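Local coordinates for protein ORF10 (PDB 6RIW) that is the ketosynthase-chain length factor didomain of a polyunsaturated fatty acid synthase and probably catalyses condensation of acyl chains, at residues N3-G8 with D279-I284; K429-G434 with L449-Q454. One frame throughout, in Å; residues are numbered along the deposited sequence.

Interaction 1: N3-G8 with D279-I284; sequences NIAVVG and DHIYAI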
loop_
_atom_site.group_PDB
_atom_site.type_symbol
_atom_site.label_atom_id
_atom_site.label_comp_id
_atom_site.label_asym_id
_atom_site.label_seq_id
_atom_site.Cartn_x
_atom_site.Cartn_y
_atom_site.Cartn_z
ATOM N N ASN A 3 -20.525 20.647 -1.589
ATOM C CA ASN A 3 -20.341 20.043 -2.906
ATOM C C ASN A 3 -18.888 20.107 -3.364
ATOM O O ASN A 3 -18.258 21.169 -3.321
ATOM C CB ASN A 3 -21.199 20.775 -3.940
ATOM C CG ASN A 3 -22.668 20.411 -3.849
ATOM O OD1 ASN A 3 -23.051 19.426 -3.202
ATOM N ND2 ASN A 3 -23.503 21.197 -4.522
ATOM N N ILE A 4 -18.373 18.975 -3.843
ATOM C CA ILE A 4 -17.061 18.903 -4.478
ATOM C C ILE A 4 -17.268 18.749 -5.978
ATOM O O ILE A 4 -18.054 17.900 -6.416
ATOM C CB ILE A 4 -16.223 17.738 -3.912
ATOM C CG1 ILE A 4 -16.024 17.925 -2.399
ATOM C CG2 ILE A 4 -14.888 17.648 -4.654
ATOM C CD1 ILE A 4 -15.279 19.225 -2.030
ATOM N N ALA A 5 -16.578 19.572 -6.760
ATOM C CA ALA A 5 -16.637 19.510 -8.216
ATOM C C ALA A 5 -15.462 18.697 -8.736
ATOM O O ALA A 5 -14.324 18.900 -8.299
ATOM C CB ALA A 5 -16.601 20.908 -8.827
ATOM N N VAL A 6 -15.748 17.768 -9.650
ATOM C CA VAL A 6 -14.726 17.107 -10.452
ATOM C C VAL A 6 -14.434 17.980 -11.666
ATOM O O VAL A 6 -15.311 18.186 -12.517
ATOM C CB VAL A 6 -15.183 15.706 -10.884
ATOM C CG1 VAL A 6 -14.032 14.978 -11.619
ATOM C CG2 VAL A 6 -15.691 14.925 -9.684
ATOM N N VAL A 7 -13.209 18.494 -11.758
ATOM C CA VAL A 7 -12.872 19.457 -12.803
ATOM C C VAL A 7 -11.850 18.928 -13.792
ATOM O O VAL A 7 -11.486 19.647 -14.737
ATOM C CB VAL A 7 -12.405 20.795 -12.202
ATOM C CG1 VAL A 7 -13.487 21.348 -11.271
ATOM C CG2 VAL A 7 -11.068 20.630 -11.431
ATOM N N GLY A 8 -11.395 17.688 -13.632
ATOM C CA GLY A 8 -10.465 17.103 -14.578
ATOM C C GLY A 8 -10.447 15.604 -14.394
ATOM O O GLY A 8 -10.595 15.134 -13.260
ATOM N N ASP A 279 -14.029 26.754 -13.981
ATOM C CA ASP A 279 -13.607 25.421 -14.381
ATOM C C ASP A 279 -14.744 24.673 -15.071
ATOM O O ASP A 279 -15.923 24.931 -14.839
ATOM C CB ASP A 279 -13.128 24.627 -13.162
ATOM C CG ASP A 279 -12.003 25.323 -12.421
ATOM O OD1 ASP A 279 -11.095 25.861 -13.091
ATOM O OD2 ASP A 279 -12.015 25.336 -11.172
ATOM N N HIS A 280 -14.371 23.714 -15.914
ATOM C CA HIS A 280 -15.338 22.767 -16.441
ATOM C C HIS A 280 -15.663 21.747 -15.357
ATOM O O HIS A 280 -14.753 21.102 -14.821
ATOM C CB HIS A 280 -14.787 22.072 -17.682
ATOM C CG HIS A 280 -15.707 21.027 -18.230
ATOM N ND1 HIS A 280 -15.557 19.686 -17.955
ATOM C CD2 HIS A 280 -16.812 21.132 -19.005
ATOM C CE1 HIS A 280 -16.525 19.007 -18.544
ATOM N NE2 HIS A 280 -17.297 19.861 -19.190
ATOM N N ILE A 281 -16.941 21.604 -15.020
ATOM C CA ILE A 281 -17.376 20.659 -13.994
ATOM C C ILE A 281 -17.947 19.423 -14.678
ATOM O O ILE A 281 -18.934 19.515 -15.419
ATOM C CB ILE A 281 -18.400 21.307 -13.047
ATOM C CG1 ILE A 281 -17.758 22.500 -12.327
ATOM C CG2 ILE A 281 -18.929 20.308 -12.056
ATOM C CD1 ILE A 281 -18.726 23.294 -11.452
ATOM N N TYR A 282 -17.339 18.257 -14.423
ATOM C CA TYR A 282 -17.849 17.005 -14.973
ATOM C C TYR A 282 -19.025 16.480 -14.168
ATOM O O TYR A 282 -19.948 15.864 -14.724
ATOM C CB TYR A 282 -16.760 15.936 -14.980
ATOM C CG TYR A 282 -15.728 16.069 -16.067
ATOM C CD1 TYR A 282 -14.590 16.828 -15.871
ATOM C CD2 TYR A 282 -15.886 15.418 -17.276
ATOM C CE1 TYR A 282 -13.631 16.940 -16.839
ATOM C CE2 TYR A 282 -14.929 15.525 -18.270
ATOM C CZ TYR A 282 -13.803 16.288 -18.042
ATOM O OH TYR A 282 -12.838 16.403 -19.014
ATOM N N ALA A 283 -18.975 16.652 -12.856
ATOM C CA ALA A 283 -19.995 16.094 -11.982
ATOM C C ALA A 283 -19.758 16.675 -10.603
ATOM O O ALA A 283 -18.703 17.256 -10.329
ATOM C CB ALA A 283 -19.956 14.562 -11.944
ATOM N N ILE A 284 -20.755 16.515 -9.744
ATOM C CA ILE A 284 -20.697 16.941 -8.353
ATOM C C ILE A 284 -20.629 15.692 -7.485
ATOM O O ILE A 284 -21.432 14.758 -7.658
ATOM C CB ILE A 284 -21.919 17.802 -7.973
ATOM C CG1 ILE A 284 -21.981 19.098 -8.820
ATOM C CG2 ILE A 284 -21.945 18.057 -6.458
ATOM C CD1 ILE A 284 -21.045 20.215 -8.391
HETATM O O HOH W 1 -11.676 22.484 -15.496
#

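Interaction 2: K429-G434 with L449-Q454; sequences KPRTAG and LQQPTQ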
loop_
_atom_site.group_PDB
_atom_site.type_symbol
_atom_site.label_atom_id
_atom_site.label_comp_id
_atom_site.label_asym_id
_atom_site.label_seq_id
_atom_site.Cartn_x
_atom_site.Cartn_y
_atom_site.Cartn_z
ATOM N N LYS A 429 -35.319 17.775 -10.057
ATOM C CA LYS A 429 -34.550 16.679 -9.458
ATOM C C LYS A 429 -33.262 16.413 -10.241
ATOM O O LYS A 429 -33.306 16.110 -11.435
ATOM C CB LYS A 429 -35.396 15.402 -9.389
ATOM C CG LYS A 429 -34.707 14.248 -8.679
ATOM C CD LYS A 429 -35.311 12.911 -9.064
ATOM C CE LYS A 429 -34.226 11.903 -9.416
ATOM N NZ LYS A 429 -33.441 12.320 -10.619
ATOM N N PRO A 430 -32.108 16.521 -9.579
ATOM C CA PRO A 430 -30.841 16.282 -10.285
ATOM C C PRO A 430 -30.679 14.808 -10.635
ATOM O O PRO A 430 -31.070 13.924 -9.871
ATOM C CB PRO A 430 -29.766 16.745 -9.283
ATOM C CG PRO A 430 -30.514 17.304 -8.072
ATOM C CD PRO A 430 -31.908 16.728 -8.132
ATOM N N ARG A 431 -30.123 14.546 -11.819
ATOM C CA ARG A 431 -29.657 13.202 -12.126
ATOM C C ARG A 431 -28.671 12.763 -11.052
ATOM O O ARG A 431 -27.739 13.503 -10.722
ATOM C CB ARG A 431 -28.989 13.163 -13.500
ATOM C CG ARG A 431 -29.968 13.234 -14.670
ATOM C CD ARG A 431 -29.282 12.905 -15.980
ATOM N NE ARG A 431 -28.304 13.926 -16.325
ATOM C CZ ARG A 431 -28.274 14.579 -17.482
ATOM N NH1 ARG A 431 -29.173 14.312 -18.426
ATOM N NH2 ARG A 431 -27.341 15.504 -17.690
ATOM N N THR A 432 -28.875 11.565 -10.508
ATOM C CA THR A 432 -28.137 11.113 -9.338
ATOM C C THR A 432 -27.685 9.670 -9.522
ATOM O O THR A 432 -28.481 8.808 -9.906
ATOM C CB THR A 432 -28.992 11.262 -8.076
ATOM O OG1 THR A 432 -29.403 12.630 -7.962
ATOM C CG2 THR A 432 -28.203 10.882 -6.838
ATOM N N ALA A 433 -26.406 9.410 -9.235
ATOM C CA ALA A 433 -25.827 8.084 -9.359
ATOM C C ALA A 433 -25.069 7.727 -8.090
ATOM O O ALA A 433 -24.513 8.596 -7.418
ATOM C CB ALA A 433 -24.886 7.999 -10.572
ATOM N N GLY A 434 -25.051 6.437 -7.769
ATOM C CA GLY A 434 -24.182 5.907 -6.736
ATOM C C GLY A 434 -23.034 5.142 -7.368
ATOM O O GLY A 434 -23.157 4.620 -8.479
ATOM N N LEU A 449 -23.109 10.825 -6.482
ATOM C CA LEU A 449 -22.736 11.786 -7.504
ATOM C C LEU A 449 -23.983 12.378 -8.154
ATOM O O LEU A 449 -25.005 11.700 -8.305
ATOM C CB LEU A 449 -21.880 11.139 -8.593
ATOM C CG LEU A 449 -20.800 10.163 -8.137
ATOM C CD1 LEU A 449 -20.152 9.525 -9.368
ATOM C CD2 LEU A 449 -19.786 10.951 -7.317
ATOM N N GLN A 450 -23.874 13.635 -8.575
ATOM C CA GLN A 450 -24.965 14.306 -9.264
ATOM C C GLN A 450 -24.441 15.018 -10.499
ATOM O O GLN A 450 -23.252 15.332 -10.610
ATOM C CB GLN A 450 -25.680 15.293 -8.333
ATOM C CG GLN A 450 -26.497 14.595 -7.255
ATOM C CD GLN A 450 -27.281 15.572 -6.376
ATOM O OE1 GLN A 450 -26.936 16.752 -6.269
ATOM N NE2 GLN A 450 -28.338 15.076 -5.749
ATOM N N GLN A 451 -25.359 15.292 -11.428
ATOM C CA GLN A 451 -24.995 15.968 -12.661
ATOM C C GLN A 451 -24.344 17.313 -12.349
ATOM O O GLN A 451 -24.594 17.901 -11.288
ATOM C CB GLN A 451 -26.234 16.161 -13.546
ATOM C CG GLN A 451 -27.333 16.989 -12.906
ATOM C CD GLN A 451 -28.559 17.090 -13.804
ATOM O OE1 GLN A 451 -29.606 16.510 -13.508
ATOM N NE2 GLN A 451 -28.421 17.802 -14.918
ATOM N N PRO A 452 -23.476 17.805 -13.232
ATOM C CA PRO A 452 -22.794 19.069 -12.953
ATOM C C PRO A 452 -23.769 20.232 -12.928
ATOM O O PRO A 452 -24.782 20.237 -13.629
ATOM C CB PRO A 452 -21.806 19.210 -14.117
ATOM C CG PRO A 452 -22.362 18.352 -15.193
ATOM C CD PRO A 452 -23.049 17.215 -14.512
ATOM N N THR A 453 -23.431 21.237 -12.124
ATOM C CA THR A 453 -24.242 22.445 -12.049
ATOM C C THR A 453 -23.379 23.583 -11.531
ATOM O O THR A 453 -22.442 23.364 -10.756
ATOM C CB THR A 453 -25.465 22.258 -11.141
ATOM O OG1 THR A 453 -26.197 23.487 -11.061
ATOM C CG2 THR A 453 -25.034 21.844 -9.737
ATOM N N GLN A 454 -23.703 24.802 -11.973
ATOM C CA GLN A 454 -23.065 26.001 -11.451
ATOM C C GLN A 454 -23.746 26.542 -10.198
ATOM O O GLN A 454 -23.194 27.441 -9.553
ATOM C CB GLN A 454 -23.030 27.096 -12.525
ATOM C CG GLN A 454 -22.378 26.681 -13.834
ATOM C CD GLN A 454 -20.910 26.325 -13.672
ATOM O OE1 GLN A 454 -20.081 27.186 -13.359
ATOM N NE2 GLN A 454 -20.580 25.050 -13.888
#

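Interaction 1: N3-G8 with D279-I284
Val6 joins the two segments through both of its backbone polar atoms. Its N donates to Ala283 O at 3.1 Å, with an N-H...O angle of 170°, and its O accepts from Tyr282 N at 2.8 Å. CA-H...O contacts flank these bonds, the shortest from Val7 CA to His280 O at 3.2 Å. The methyl of Ala5, on the face it shares with its antiparallel pair partner Ile284, rests against both branches of Ile281, CB lying 4.0 Å from CG1 and from CG2. Just before the strand, Ile284 CG2, anti to its own backbone N (chi1 -62° for CG1), crosses obliquely to Asn3, 3.6 Å from CG. Asn3 turns its ND2 to Gln271. Val6 O lies at the edge of the Tyr282 ring, near its plane, and His280 CE1 of the same segment stands 3.6 Å above one face, over the ring centre; the tyrosine hydroxyl is bonded to Asp103. Beyond the last direct bond, a water accepts from His280 N at 3.0 Å and probably donates to Val7 O. Val7 CG1 packs on Asp279 CB; the carboxylate of Asp279 makes a salt bridge to Lys269 and a hydrogen bond to Tyr106. Val7 and Gly8 both face Val267, a classic beta bulge in the pairing with strand 259-270. Strand 4-12 thus runs between strands 259-270 and 283-292, with helix 271-277 packed on Ala5, Val7 and Asp279 through Ala274, and helix 198-211 meeting the side chain of Ile4.

Interaction 2: K429-G434 with L449-Q454
Ala433 and Leu449 form an antiparallel hydrogen-bonded pair, the tight end of this contact: Ala433 N reaches Leu449 O and Leu449 N reaches Ala433 O, both at 2.8 Å and nearly straight. Both side chains turn to the same face of the sheet, where Leu385 of helix 374-387 packs on them. Beside it, Thr432 and Gln450 make a non-hydrogen-bonded pair with CA atoms 4.5 Å apart. Their side chains lie alongside each other, linked by a weak bond from Gln450 NE2 to Thr432 OG1 at 3.5 Å. Where the strands give way to loop, Gln451 grips Arg431 twice: its N donates to Arg431 O at 3.1 Å, and its OE1 accepts from Arg431 N at 2.6 Å, in the amide plane and on a lone pair. CG between its own N and carbonyl carbon (chi1 60°), and a chain extended beyond it, bring OE1 there. The two side chains cross at about a right angle, yet the guanidinium and amide planes are only 20° apart. Replacing Gln451 with an alanine would probably leave Arg431 N without its acceptor and let the arginine side chain shift. On the exposed side Pro430 lies alongside the Gln450 amide, CG 3.9 Å from NE2. Its O accepts from Lys429 NZ and Thr432 OG1 on opposite faces of its carbonyl plane, and Asp326 pairs with the lysine. Main-chain bonds thus hold the hairpin base, and at Arg431 the side-chain OE1 of Gln451 takes the place a main-chain carbonyl would have in the next hydrogen-bonded pair.

In the fold
Both contacts belong to the N-terminal ketosynthase-family region and lie in neighbouring parts of its thiolase-like fold, their centres about 11 Å apart. They meet where strand 283-292 runs antiparallel to strand 443-450: Ile284 O of interaction 1 lies 2.8 Å from Gln450 N of interaction 2, a probable hydrogen bond. Further along, Pro452 CB packs 3.2 Å from Ile281 O. Strand order therefore runs from 4-12 through 283-292 to the hairpin 443-450 and 432-439. A magnesium ion bound at Met1 and Lys286 sits close by, its nearest-atom distance about 4 Å to the Asn3 side chain and about 8 Å to that of Gln450, and Lys286 touches both residues.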